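Long-range contacts in glycoside Hydrolase Family 43_12 (Metagenome, PDB 7JVH), which probably cleaves xylosidic or arabinosidic linkages in plant polysaccharides, as related family 43 glycosidases do, with a five-bladed beta-propeller joined to a C-terminal beta-sandwich: residues A43-K48 with S358-M363; E51-I56 with F377-F382; D63-R68 with P124-N129; S91-N96 with K365-K370; Y316-G321 with T336-V341. One frame throughout, in Å; residues are numbered along the deposited sequence.

In the fold
The chain starts in the beta-sandwich with strand 28-37 and enters the propeller after contacts 1 and 2 have opened, at 43-48 and 51-56. Contact 3 opens at 63-68 in the first blade and closes at 124-129 in the second, nested within contacts 1 and 2. Contact 4 opens at 91-96, before contact 3 closes, so the two cross. Contact 5, within the fifth blade, opens and closes between 316 and 341 and nests inside contacts 1, 2 and 4. The returning chain then closes contact 1 (358-363), contact 4 (365-370) and contact 2 (377-382). Contact 1 crosses both 2 and 4, while 4 nests inside 2; two linkers and a first-blade loop are thus tied where propeller meets sandwich.

Contact 1: A43-K48 with S358-M363; sequences AKNPLK and SIKQKM
Ile-359 meets Asn-45 where the two linkers between propeller and sandwich come together: residues 43-48 lead from the short helix 40-43 toward strand 51-53, and 358-363 carry strand 360-362, which pairs antiparallel with that strand. The Ile-359 methyl CG2 lies 3.9 Å from Asn-45 CB, and the two side chains cross obliquely. The Asn-45 ND2 is bonded to Ile-41 O, and it is CB, with CG behind it, that meets the isoleucine.

Lys-360, the next residue, supplies most of the remaining touching atoms. Its chain leaves with CG beside the backbone N (chi1 -69°) and bends at chi3 (79°), which lays the methylene run along Asn-45 and Pro-46. The Lys-360 CD sits 3.8 Å from Asn-45 CB, and farther along the Lys-360 CE comes to 3.6 Å from Pro-46 O. The ammonium makes a long, weak ion pair with Glu-51 OE2; Lys-48 NZ lies 5.6 Å from Lys-360 NZ, a like charge that would probably disfavour a closer approach. Nearer the backbone, the Lys-360 CG is touched by Leu-47 CD2 at 4.3 Å.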
# COMPACT_ATOMS: atom_id res chain seq x y z
N ALA A 43 -21.93 -0.86 -6.99
CA ALA A 43 -23.23 -1.44 -7.34
C ALA A 43 -24.28 -0.36 -7.64
O ALA A 43 -25.11 -0.53 -8.52
CB ALA A 43 -23.70 -2.35 -6.22
N LYS A 44 -24.23 0.74 -6.89
CA LYS A 44 -25.12 1.88 -7.04
C LYS A 44 -24.73 2.88 -8.13
O LYS A 44 -25.54 3.73 -8.49
CB LYS A 44 -25.24 2.64 -5.72
CG LYS A 44 -25.86 1.86 -4.57
CD LYS A 44 -25.84 2.61 -3.25
CE LYS A 44 -26.19 4.09 -3.49
NZ LYS A 44 -26.75 4.74 -2.30
N ASN A 45 -23.52 2.77 -8.67
CA ASN A 45 -23.02 3.67 -9.70
C ASN A 45 -22.37 2.86 -10.81
O ASN A 45 -21.15 2.83 -10.91
CB ASN A 45 -21.99 4.64 -9.11
CG ASN A 45 -22.55 5.53 -8.03
OD1 ASN A 45 -22.95 6.67 -8.31
ND2 ASN A 45 -22.55 5.05 -6.77
N PRO A 46 -23.16 2.14 -11.64
CA PRO A 46 -22.61 1.44 -12.80
C PRO A 46 -21.94 2.40 -13.79
O PRO A 46 -22.38 3.56 -13.93
CB PRO A 46 -23.86 0.80 -13.45
CG PRO A 46 -25.03 1.53 -12.88
CD PRO A 46 -24.61 1.94 -11.50
N LEU A 47 -20.91 1.90 -14.47
CA LEU A 47 -20.12 2.68 -15.41
C LEU A 47 -20.83 2.88 -16.75
O LEU A 47 -21.42 1.95 -17.29
CB LEU A 47 -18.76 2.01 -15.66
CG LEU A 47 -17.80 1.88 -14.46
CD1 LEU A 47 -16.67 0.90 -14.75
CD2 LEU A 47 -17.26 3.24 -14.08
N LYS A 48 -20.76 4.10 -17.28
CA LYS A 48 -21.03 4.38 -18.68
C LYS A 48 -19.80 3.98 -19.49
O LYS A 48 -18.71 3.89 -18.94
CB LYS A 48 -21.35 5.86 -18.90
CG LYS A 48 -22.73 6.26 -18.40
CD LYS A 48 -22.89 7.78 -18.41
CE LYS A 48 -24.29 8.17 -17.95
NZ LYS A 48 -24.37 9.66 -17.86
N SER A 358 -16.28 11.91 -6.38
CA SER A 358 -17.18 10.84 -6.71
C SER A 358 -16.36 9.69 -7.26
O SER A 358 -15.25 9.88 -7.78
CB SER A 358 -18.28 11.27 -7.68
OG SER A 358 -17.72 11.88 -8.81
N ILE A 359 -16.94 8.50 -7.14
CA ILE A 359 -16.35 7.25 -7.58
C ILE A 359 -16.08 7.16 -9.08
O ILE A 359 -15.20 6.43 -9.49
CB ILE A 359 -17.23 6.09 -7.09
CG1 ILE A 359 -16.41 4.82 -6.95
CG2 ILE A 359 -18.45 5.91 -7.98
CD1 ILE A 359 -15.41 4.83 -5.82
N LYS A 360 -16.83 7.94 -9.87
CA LYS A 360 -16.73 7.93 -11.33
C LYS A 360 -16.05 9.16 -11.85
O LYS A 360 -16.33 10.25 -11.41
CB LYS A 360 -18.10 7.85 -11.96
CG LYS A 360 -18.76 6.51 -11.73
CD LYS A 360 -20.27 6.61 -11.85
CE LYS A 360 -20.75 6.65 -13.27
NZ LYS A 360 -22.11 7.24 -13.38
N GLN A 361 -15.18 8.93 -12.83
CA GLN A 361 -14.42 9.98 -13.53
C GLN A 361 -14.50 9.64 -15.02
O GLN A 361 -14.53 8.45 -15.34
CB GLN A 361 -12.93 9.88 -13.20
CG GLN A 361 -12.61 10.10 -11.73
CD GLN A 361 -12.68 11.57 -11.45
OE1 GLN A 361 -12.17 12.36 -12.21
NE2 GLN A 361 -13.34 11.93 -10.36
N LYS A 362 -14.53 10.65 -15.88
CA LYS A 362 -14.54 10.33 -17.32
C LYS A 362 -13.13 9.87 -17.67
O LYS A 362 -12.21 10.44 -17.13
CB LYS A 362 -14.95 11.58 -18.09
CG LYS A 362 -16.00 12.44 -17.40
CD LYS A 362 -16.28 13.75 -18.08
CE LYS A 362 -15.91 14.96 -17.25
NZ LYS A 362 -17.07 15.83 -16.97
N MSE A 363 -12.99 8.88 -18.55
CA MSE A 363 -11.65 8.41 -18.97
C MSE A 363 -11.09 9.35 -20.04
O MSE A 363 -11.82 10.18 -20.56
CB MSE A 363 -11.74 7.03 -19.64
CG MSE A 363 -12.27 5.91 -18.78
SE MSE A 363 -12.12 4.19 -19.65
CE MSE A 363 -10.31 3.95 -20.13

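Contact 2: E51-I56 with F377-F382; sequences EFYSPI and FPNGNF
Tyr-53 faces Gly-380 with CA atoms 6.5 Å apart, and Ile-56 faces Asn-379 with CA atoms 6.7 Å apart, too wide for backbone pairing here; side chains do the bridging. The contact lies where the propeller meets the beta-sandwich: 51-56 runs into the propeller, its Pro-55 preceded by a cis peptide, while 377-382 leads into strand 383-386 of the beta-sandwich.

The side-chain amide of Asn-379 is the main bridge. Its ND2 donates to Pro-55 O at 2.8 Å with an N-H...O angle of 160°; the donor lies on a lone pair of that carbonyl, and the acceptor is close to the amide plane. The same ND2 makes a weak, bent bond to Ile-56 O (117°). On the other arm, Asn-379 OD1 accepts from Gly-380 N at 2.8 Å and from a water that also donates to Pro-55 O. Both ends of the amide are thus engaged, which should fix its rotation and its flip.

The hydroxyl of Tyr-53 is hydrogen-bonded away from this pair, to Asn-45 O. Its ring approaches the glycine obliquely, Tyr-53 CD2 lying 3.6 Å from Gly-380 CA, while Tyr-53 CB rests 3.4 Å from Asn-379 OD1. Further along, Ile-56 O stands at the edge of the Phe-377 ring, 4.3 Å from its CD2.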
# COMPACT_ATOMS: atom_id res chain seq x y z
N GLU A 51 -16.40 5.75 -18.75
CA GLU A 51 -16.11 6.10 -17.35
C GLU A 51 -15.20 5.05 -16.72
O GLU A 51 -15.03 3.99 -17.31
CB GLU A 51 -17.43 6.22 -16.60
CG GLU A 51 -18.19 7.48 -16.93
CD GLU A 51 -19.58 7.51 -16.34
OE1 GLU A 51 -20.25 6.48 -16.42
OE2 GLU A 51 -19.99 8.54 -15.81
N PHE A 52 -14.63 5.38 -15.57
CA PHE A 52 -13.78 4.46 -14.78
C PHE A 52 -13.92 4.82 -13.31
O PHE A 52 -14.35 5.92 -13.00
CB PHE A 52 -12.31 4.50 -15.21
CG PHE A 52 -11.52 5.69 -14.76
CD1 PHE A 52 -11.72 6.93 -15.33
CD2 PHE A 52 -10.54 5.57 -13.79
CE1 PHE A 52 -10.96 8.02 -14.94
CE2 PHE A 52 -9.81 6.67 -13.38
CZ PHE A 52 -10.02 7.89 -13.96
N TYR A 53 -13.65 3.85 -12.44
CA TYR A 53 -13.68 4.05 -11.00
C TYR A 53 -12.32 4.55 -10.50
O TYR A 53 -11.28 4.05 -10.92
CB TYR A 53 -14.05 2.74 -10.30
CG TYR A 53 -15.48 2.27 -10.56
CD1 TYR A 53 -16.56 3.11 -10.30
CD2 TYR A 53 -15.75 0.98 -11.02
CE1 TYR A 53 -17.85 2.69 -10.48
CE2 TYR A 53 -17.05 0.55 -11.21
CZ TYR A 53 -18.10 1.41 -10.95
OH TYR A 53 -19.40 1.03 -11.15
N SER A 54 -12.49 5.49 -9.58
CA SER A 54 -11.46 6.16 -8.76
C SER A 54 -11.86 6.04 -7.29
O SER A 54 -12.84 6.62 -6.86
CB SER A 54 -11.23 7.57 -9.15
OG SER A 54 -10.09 8.06 -8.50
N PRO A 55 -10.86 5.30 -6.47
CA PRO A 55 -9.46 4.95 -6.68
C PRO A 55 -9.14 3.87 -7.72
O PRO A 55 -9.81 2.84 -7.79
CB PRO A 55 -9.04 4.43 -5.31
CG PRO A 55 -10.28 3.87 -4.72
CD PRO A 55 -11.38 4.80 -5.19
N ILE A 56 -8.07 4.09 -8.48
CA ILE A 56 -7.64 3.15 -9.55
C ILE A 56 -6.96 1.94 -8.92
O ILE A 56 -6.88 0.93 -9.60
CB ILE A 56 -6.75 3.85 -10.58
CG1 ILE A 56 -5.40 4.25 -9.98
CG2 ILE A 56 -7.48 5.05 -11.16
CD1 ILE A 56 -4.84 5.52 -10.56
N PHE A 377 -5.15 -5.04 -13.98
CA PHE A 377 -5.48 -4.96 -12.57
C PHE A 377 -6.97 -4.67 -12.44
O PHE A 377 -7.51 -3.86 -13.19
CB PHE A 377 -4.64 -3.84 -11.94
CG PHE A 377 -4.52 -3.93 -10.44
CD1 PHE A 377 -3.82 -4.97 -9.86
CD2 PHE A 377 -5.07 -2.95 -9.62
CE1 PHE A 377 -3.68 -5.04 -8.47
CE2 PHE A 377 -4.96 -3.03 -8.25
CZ PHE A 377 -4.25 -4.07 -7.66
N PRO A 378 -7.70 -5.31 -11.49
CA PRO A 378 -9.14 -5.13 -11.37
C PRO A 378 -9.53 -3.80 -10.76
O PRO A 378 -8.67 -3.07 -10.30
CB PRO A 378 -9.55 -6.27 -10.44
CG PRO A 378 -8.35 -6.49 -9.59
CD PRO A 378 -7.16 -6.24 -10.49
N ASN A 379 -10.82 -3.47 -10.80
CA ASN A 379 -11.43 -2.38 -10.05
C ASN A 379 -12.92 -2.65 -9.91
O ASN A 379 -13.41 -3.71 -10.33
CB ASN A 379 -11.15 -1.02 -10.70
CG ASN A 379 -10.97 0.08 -9.67
OD1 ASN A 379 -11.91 0.44 -8.95
ND2 ASN A 379 -9.76 0.60 -9.55
N GLY A 380 -13.66 -1.72 -9.30
CA GLY A 380 -15.06 -1.95 -8.98
C GLY A 380 -15.23 -3.18 -8.09
O GLY A 380 -14.39 -3.46 -7.25
N ASN A 381 -16.34 -3.89 -8.29
CA ASN A 381 -16.63 -5.15 -7.63
C ASN A 381 -16.31 -6.28 -8.60
O ASN A 381 -16.68 -6.24 -9.76
CB ASN A 381 -18.09 -5.21 -7.18
CG ASN A 381 -18.35 -4.37 -5.97
OD1 ASN A 381 -17.44 -4.10 -5.19
ND2 ASN A 381 -19.58 -3.94 -5.78
N PHE A 382 -15.59 -7.28 -8.09
CA PHE A 382 -15.03 -8.35 -8.89
C PHE A 382 -14.72 -9.54 -8.00
O PHE A 382 -14.83 -9.47 -6.77
CB PHE A 382 -13.78 -7.87 -9.61
CG PHE A 382 -12.67 -7.46 -8.69
CD1 PHE A 382 -11.74 -8.37 -8.22
CD2 PHE A 382 -12.55 -6.13 -8.29
CE1 PHE A 382 -10.73 -7.97 -7.38
CE2 PHE A 382 -11.53 -5.73 -7.46
CZ PHE A 382 -10.62 -6.65 -7.00
O HOH W 1 -12.35 2.32 -7.22

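Contact 3: D63-R68 with P124-N129; sequences DPSICR and PAIHYN
Ser-65 OG is gripped from two directions: it accepts from Ile-126 N at 2.8 Å (N-H...O 154°), and it is also hydrogen-bonded to Asp-306 OD2, which takes Ile-66 N as well. The hydroxyl lies opposite the serine's own N (chi1 173°), and this torsion carries it to the neighbouring strand.

Strands 65-68 and 125-129, from the first two blades of the propeller, run parallel at 6° with axes 5.6 Å apart. Side chains meet between them. Ser-65 CB sits 3.2 Å from Pro-124 O, and Cys-67 SG makes an apolar contact with Ile-126 CG1 at 4.0 Å. Farther along, Tyr-128 CB approaches Arg-68 O at 3.8 Å.

At the other end, Asp-63 CB touches Pro-124 CD at 3.8 Å, while Asp-63 OD2 hydrogen-bonds to Ser-78 OG and to a glycerol, probably from the crystallisation liquor, which may mark a pocket. Adjacent blades are thus joined by side-chain packing and one bond from a main-chain N-H to a serine hydroxyl; the strands share no main-chain bond.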
# COMPACT_ATOMS: atom_id res chain seq x y z
N ASP A 63 0.74 6.70 -0.81
CA ASP A 63 1.85 7.52 -1.27
C ASP A 63 2.19 7.21 -2.73
O ASP A 63 3.28 6.74 -3.03
CB ASP A 63 3.07 7.28 -0.36
CG ASP A 63 2.76 7.47 1.11
OD1 ASP A 63 2.21 8.54 1.48
OD2 ASP A 63 3.07 6.55 1.89
N PRO A 64 1.26 7.44 -3.68
CA PRO A 64 1.49 7.05 -5.07
C PRO A 64 2.46 8.00 -5.75
O PRO A 64 2.35 9.22 -5.59
CB PRO A 64 0.10 7.16 -5.69
CG PRO A 64 -0.60 8.20 -4.87
CD PRO A 64 -0.05 8.07 -3.47
N SER A 65 3.40 7.42 -6.50
CA SER A 65 4.35 8.16 -7.29
C SER A 65 4.32 7.61 -8.71
O SER A 65 4.15 6.41 -8.92
CB SER A 65 5.75 8.01 -6.70
OG SER A 65 6.74 8.58 -7.53
N ILE A 66 4.49 8.50 -9.69
CA ILE A 66 4.33 8.17 -11.09
C ILE A 66 5.34 8.91 -11.97
O ILE A 66 5.65 10.07 -11.73
CB ILE A 66 2.87 8.46 -11.55
CG1 ILE A 66 2.65 8.03 -12.99
CG2 ILE A 66 2.50 9.92 -11.35
CD1 ILE A 66 1.17 7.82 -13.33
N CYS A 67 5.85 8.21 -12.98
CA CYS A 67 6.75 8.76 -13.96
C CYS A 67 6.38 8.25 -15.36
O CYS A 67 5.63 7.28 -15.50
CB CYS A 67 8.17 8.39 -13.61
SG CYS A 67 8.62 6.70 -14.00
N ARG A 68 6.94 8.90 -16.38
CA ARG A 68 6.72 8.53 -17.77
C ARG A 68 8.03 8.44 -18.55
O ARG A 68 8.90 9.29 -18.41
CB ARG A 68 5.80 9.55 -18.44
CG ARG A 68 5.49 9.24 -19.90
CD ARG A 68 4.46 10.21 -20.47
NE ARG A 68 4.59 10.33 -21.91
CZ ARG A 68 3.75 10.97 -22.71
NH1 ARG A 68 2.68 11.61 -22.22
NH2 ARG A 68 3.96 10.98 -24.02
N PRO A 124 7.28 6.19 -1.57
CA PRO A 124 8.19 6.07 -2.71
C PRO A 124 8.10 7.26 -3.66
O PRO A 124 7.04 7.91 -3.73
CB PRO A 124 7.65 4.81 -3.40
CG PRO A 124 6.20 4.85 -3.16
CD PRO A 124 6.03 5.44 -1.78
N ALA A 125 9.20 7.55 -4.35
CA ALA A 125 9.21 8.46 -5.50
C ALA A 125 9.98 7.83 -6.66
O ALA A 125 11.19 7.63 -6.58
CB ALA A 125 9.81 9.80 -5.12
N ILE A 126 9.27 7.48 -7.74
CA ILE A 126 9.87 6.92 -8.96
C ILE A 126 10.10 8.06 -9.97
O ILE A 126 9.40 9.05 -9.96
CB ILE A 126 9.01 5.77 -9.55
CG1 ILE A 126 9.80 4.99 -10.61
CG2 ILE A 126 7.70 6.28 -10.14
CD1 ILE A 126 9.05 3.84 -11.23
N HIS A 127 11.13 7.91 -10.81
CA HIS A 127 11.55 8.95 -11.74
C HIS A 127 12.21 8.32 -12.94
O HIS A 127 12.81 7.27 -12.83
CB HIS A 127 12.56 9.89 -11.09
CG HIS A 127 12.03 10.61 -9.90
ND1 HIS A 127 11.41 11.83 -10.02
CD2 HIS A 127 12.08 10.35 -8.57
CE1 HIS A 127 11.04 12.26 -8.83
NE2 HIS A 127 11.45 11.39 -7.93
N TYR A 128 12.11 8.99 -14.09
CA TYR A 128 12.88 8.65 -15.27
C TYR A 128 13.74 9.83 -15.66
O TYR A 128 13.24 10.92 -15.92
CB TYR A 128 11.99 8.24 -16.44
CG TYR A 128 12.78 8.06 -17.71
CD1 TYR A 128 13.53 6.92 -17.91
CD2 TYR A 128 12.79 9.05 -18.69
CE1 TYR A 128 14.28 6.76 -19.08
CE2 TYR A 128 13.53 8.89 -19.85
CZ TYR A 128 14.27 7.75 -20.04
OH TYR A 128 15.00 7.58 -21.18
N ASN A 129 15.06 9.60 -15.69
CA ASN A 129 16.03 10.57 -16.13
C ASN A 129 16.30 10.36 -17.62
O ASN A 129 16.97 9.39 -18.01
CB ASN A 129 17.31 10.43 -15.31
CG ASN A 129 18.34 11.48 -15.66
OD1 ASN A 129 18.14 12.31 -16.55
ND2 ASN A 129 19.46 11.45 -14.96

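Contact 4: S91-N96 with K365-K370; sequences STDLIN and KGVENK
An ST turn at Ser-91, whose OG accepts from Asp-93 N and Leu-94 N, and an Asx turn at Asp-93 shape the loop that presents Asn-96 to the backbone of 365-370. The Asn-96 amide reads that backbone with both arms: Asn-96 OD1 accepts from Lys-370 N at 2.7 Å, and Asn-96 ND2 donates to Glu-368 O at 3.1 Å, each with an N-H...O angle of 148°. A third bond holds the amide from its own loop, Asn-96 ND2 donating to Asp-93 OD2 at 2.8 Å, nearly in the amide plane but above the carboxylate plane.

The loop joins strands 85-91 and 98-102 of the first propeller blade, and the segment it meets is the linker by which the chain heads back to the beta-sandwich.

Asp-93 both positions Asn-96 and touches the other segment. Its OD1 accepts from both Ile-95 N and Asn-96 N, the latter at 2.7 Å on the syn lone pair, which fixes the carboxylate. The same side chain also takes the packing: Val-367 CG1, placed opposite the valine's backbone N (chi1 -154°), lies 3.4 Å from both Asp-93 CB and Asp-93 OD2. Lys-370 CB rests 3.3 Å from Asn-96 OD1, and the Lys-370 ammonium, NZ, 5.2 Å from Asp-93 OD2, donates to a water that bonds weakly to that oxygen.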
# COMPACT_ATOMS: atom_id res chain seq x y z
N SER A 91 1.28 1.11 -17.46
CA SER A 91 0.11 1.48 -18.27
C SER A 91 0.50 2.44 -19.41
O SER A 91 1.38 3.28 -19.24
CB SER A 91 -0.95 2.13 -17.38
OG SER A 91 -2.05 2.63 -18.14
N THR A 92 -0.17 2.30 -20.55
CA THR A 92 0.02 3.21 -21.68
C THR A 92 -1.08 4.26 -21.78
O THR A 92 -0.97 5.17 -22.59
CB THR A 92 0.08 2.45 -23.01
OG1 THR A 92 -1.09 1.64 -23.16
CG2 THR A 92 1.31 1.56 -23.06
N ASP A 93 -2.10 4.16 -20.92
CA ASP A 93 -3.29 5.01 -20.98
C ASP A 93 -3.79 5.59 -19.65
O ASP A 93 -4.77 6.32 -19.64
CB ASP A 93 -4.44 4.24 -21.66
CG ASP A 93 -4.86 2.99 -20.88
OD1 ASP A 93 -4.82 2.98 -19.63
OD2 ASP A 93 -5.26 2.01 -21.54
N LEU A 94 -3.12 5.25 -18.54
CA LEU A 94 -3.37 5.68 -17.13
C LEU A 94 -4.66 5.12 -16.52
O LEU A 94 -4.99 5.55 -15.43
CB LEU A 94 -3.34 7.20 -16.94
CG LEU A 94 -2.10 7.94 -17.41
CD1 LEU A 94 -2.38 9.43 -17.37
CD2 LEU A 94 -0.92 7.62 -16.53
N ILE A 95 -5.37 4.25 -17.23
CA ILE A 95 -6.61 3.62 -16.69
C ILE A 95 -6.41 2.12 -16.57
O ILE A 95 -6.83 1.55 -15.58
CB ILE A 95 -7.80 3.92 -17.61
CG1 ILE A 95 -7.91 5.42 -17.90
CG2 ILE A 95 -9.08 3.38 -17.01
CD1 ILE A 95 -8.92 6.11 -17.06
N ASN A 96 -5.80 1.51 -17.57
CA ASN A 96 -5.59 0.05 -17.56
C ASN A 96 -4.17 -0.23 -17.11
O ASN A 96 -3.24 0.04 -17.85
CB ASN A 96 -5.97 -0.57 -18.90
CG ASN A 96 -7.35 -0.11 -19.34
OD1 ASN A 96 -8.35 -0.61 -18.86
ND2 ASN A 96 -7.40 0.87 -20.21
N LYS A 365 -10.03 10.60 -23.76
CA LYS A 365 -10.62 10.34 -25.10
C LYS A 365 -9.97 9.13 -25.77
O LYS A 365 -8.75 9.03 -25.76
CB LYS A 365 -10.50 11.58 -25.98
CG LYS A 365 -11.01 11.44 -27.41
CD LYS A 365 -9.92 11.42 -28.46
CE LYS A 365 -9.98 10.21 -29.37
NZ LYS A 365 -8.63 9.84 -29.87
N GLY A 366 -10.79 8.26 -26.35
CA GLY A 366 -10.37 7.06 -27.04
C GLY A 366 -10.12 5.83 -26.17
O GLY A 366 -10.16 4.72 -26.69
N VAL A 367 -9.84 6.01 -24.88
CA VAL A 367 -9.49 4.85 -24.02
C VAL A 367 -10.72 4.09 -23.54
O VAL A 367 -11.66 4.72 -23.09
CB VAL A 367 -8.60 5.26 -22.83
CG1 VAL A 367 -7.76 4.09 -22.35
CG2 VAL A 367 -7.71 6.42 -23.19
N GLU A 368 -10.66 2.76 -23.61
CA GLU A 368 -11.78 1.91 -23.14
C GLU A 368 -11.36 1.21 -21.84
O GLU A 368 -10.18 0.91 -21.67
CB GLU A 368 -12.23 0.91 -24.21
CG GLU A 368 -11.13 0.46 -25.13
CD GLU A 368 -11.58 -0.31 -26.36
OE1 GLU A 368 -11.47 -1.54 -26.35
OE2 GLU A 368 -12.03 0.33 -27.32
N ASN A 369 -12.34 0.97 -20.97
CA ASN A 369 -12.14 0.36 -19.64
C ASN A 369 -11.94 -1.15 -19.74
O ASN A 369 -12.91 -1.86 -19.96
CB ASN A 369 -13.34 0.71 -18.77
CG ASN A 369 -13.04 0.60 -17.30
OD1 ASN A 369 -12.46 -0.37 -16.86
ND2 ASN A 369 -13.45 1.60 -16.54
N LYS A 370 -10.70 -1.61 -19.57
CA LYS A 370 -10.36 -3.02 -19.58
C LYS A 370 -9.95 -3.51 -18.18
O LYS A 370 -9.35 -4.57 -18.05
CB LYS A 370 -9.26 -3.28 -20.61
CG LYS A 370 -9.68 -2.90 -22.02
CD LYS A 370 -8.61 -3.18 -23.07
CE LYS A 370 -7.46 -2.17 -23.02
NZ LYS A 370 -6.64 -2.22 -24.26
O HOH W 2 -4.36 -0.59 -23.39

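Contact 5: Y316-G321 with T336-V341; sequences YGVFLG and TFMLPV
Phe-337 sets its CB over one face of the Phe-319 ring, a CH-pi contact with the carbon 3.6 Å from the ring centroid. The rings lie obliquely, planes at 31°; the methylene, not the ring, covers the face. Phe-319 CG sits between its backbone N and carbonyl carbon (chi1 57°), swinging the ring across to the neighbouring strand, where Leu-339 CG meets its edge, 3.8 Å from Phe-319 CE1. The Phe-337 ring reaches across to Gly-321 of the partner strand, with Phe-337 CE1 3.4 Å from Gly-321 CA.

These are the middle strands of the four-stranded fifth propeller blade. Phe-319 and Phe-337 form a hydrogen-bonded antiparallel pair, Phe-319 N to Phe-337 O at 2.8 Å and Phe-337 N to Phe-319 O at 2.7 Å. Gly-317 N adds a nearly straight bond to Leu-339 O at 3.0 Å; the return bond from Leu-339 N is weak. On the opposite face, Val-318 CG1 touches Met-338 CG at 3.6 Å, the selenium of Met-338 makes an oblique Met-aromatic contact with Tyr-316, and Tyr-316 CE2 lies 3.7 Å from Pro-340 CB.

The Phe-319, Phe-337 and Leu-339 face is thus apolar and buried, Phe-319 packing on Ala-302; the other is mixed, with Thr-336 OG1 bonded to Tyr-61 O beside buried Val-318 and Met-338. The chemistry implies a register set by the Phe-319/Phe-337 bonds.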
# COMPACT_ATOMS: atom_id res chain seq x y z
N TYR A 316 -2.21 14.55 -15.40
CA TYR A 316 -3.01 13.72 -14.46
C TYR A 316 -2.30 13.62 -13.11
O TYR A 316 -1.10 13.44 -13.09
CB TYR A 316 -3.25 12.35 -15.09
CG TYR A 316 -4.24 12.43 -16.22
CD1 TYR A 316 -3.82 12.42 -17.53
CD2 TYR A 316 -5.58 12.60 -15.96
CE1 TYR A 316 -4.72 12.52 -18.57
CE2 TYR A 316 -6.49 12.71 -16.98
CZ TYR A 316 -6.06 12.66 -18.29
OH TYR A 316 -6.98 12.77 -19.28
N GLY A 317 -3.04 13.73 -12.02
CA GLY A 317 -2.44 13.65 -10.68
C GLY A 317 -2.94 12.47 -9.87
O GLY A 317 -4.13 12.37 -9.64
N VAL A 318 -2.03 11.62 -9.41
CA VAL A 318 -2.43 10.46 -8.56
C VAL A 318 -2.21 10.86 -7.11
O VAL A 318 -1.27 11.58 -6.86
CB VAL A 318 -1.62 9.20 -8.91
CG1 VAL A 318 -1.91 8.70 -10.31
CG2 VAL A 318 -0.14 9.41 -8.70
N PHE A 319 -3.08 10.44 -6.20
CA PHE A 319 -2.90 10.79 -4.77
C PHE A 319 -3.47 9.69 -3.88
O PHE A 319 -3.92 8.69 -4.39
CB PHE A 319 -3.55 12.13 -4.45
CG PHE A 319 -5.02 12.24 -4.76
CD1 PHE A 319 -5.47 12.28 -6.07
CD2 PHE A 319 -5.95 12.34 -3.76
CE1 PHE A 319 -6.82 12.41 -6.35
CE2 PHE A 319 -7.30 12.47 -4.04
CZ PHE A 319 -7.73 12.51 -5.34
N LEU A 320 -3.41 9.90 -2.56
CA LEU A 320 -3.92 8.91 -1.64
C LEU A 320 -5.15 9.43 -0.96
O LEU A 320 -5.31 10.65 -0.83
CB LEU A 320 -2.84 8.49 -0.63
CG LEU A 320 -2.47 9.42 0.52
CD1 LEU A 320 -3.52 9.42 1.62
CD2 LEU A 320 -1.10 9.04 1.08
N GLY A 321 -6.02 8.49 -0.56
CA GLY A 321 -7.22 8.79 0.18
C GLY A 321 -7.69 7.52 0.84
O GLY A 321 -7.16 6.44 0.57
N THR A 336 -4.77 4.57 -3.91
CA THR A 336 -4.27 5.46 -4.97
C THR A 336 -5.44 5.97 -5.81
O THR A 336 -5.98 5.20 -6.58
CB THR A 336 -3.39 4.71 -5.96
OG1 THR A 336 -2.22 4.35 -5.24
CG2 THR A 336 -2.99 5.57 -7.13
N PHE A 337 -5.76 7.24 -5.66
CA PHE A 337 -6.85 7.87 -6.43
C PHE A 337 -6.25 8.64 -7.59
O PHE A 337 -5.08 8.95 -7.57
CB PHE A 337 -7.52 8.95 -5.60
CG PHE A 337 -8.41 8.42 -4.52
CD1 PHE A 337 -7.87 7.72 -3.46
CD2 PHE A 337 -9.77 8.60 -4.57
CE1 PHE A 337 -8.69 7.23 -2.46
CE2 PHE A 337 -10.59 8.12 -3.57
CZ PHE A 337 -10.05 7.43 -2.52
N MSE A 338 -7.06 8.98 -8.59
CA MSE A 338 -6.54 9.80 -9.71
C MSE A 338 -7.54 10.90 -10.05
O MSE A 338 -8.69 10.76 -9.66
CB MSE A 338 -6.19 8.96 -10.94
CG MSE A 338 -5.10 9.58 -11.75
SE MSE A 338 -4.86 8.73 -13.44
CE MSE A 338 -3.21 7.81 -13.69
N LEU A 339 -7.06 11.95 -10.70
CA LEU A 339 -7.88 13.12 -11.11
C LEU A 339 -7.18 13.77 -12.30
O LEU A 339 -5.97 13.66 -12.40
CB LEU A 339 -7.93 14.11 -9.95
CG LEU A 339 -9.06 13.94 -8.95
CD1 LEU A 339 -9.10 15.11 -8.00
CD2 LEU A 339 -10.39 13.80 -9.65
N PRO A 340 -7.90 14.44 -13.23
CA PRO A 340 -7.27 15.11 -14.34
C PRO A 340 -6.68 16.42 -13.81
O PRO A 340 -7.22 16.96 -12.90
CB PRO A 340 -8.44 15.40 -15.29
CG PRO A 340 -9.58 14.60 -14.75
CD PRO A 340 -9.34 14.56 -13.27
N VAL A 341 -5.59 16.90 -14.41
CA VAL A 341 -4.98 18.16 -13.90
C VAL A 341 -4.85 19.18 -15.03
O VAL A 341 -4.21 18.87 -16.01
CB VAL A 341 -3.62 17.87 -13.24
CG1 VAL A 341 -2.82 19.14 -13.02
CG2 VAL A 341 -3.78 17.11 -11.94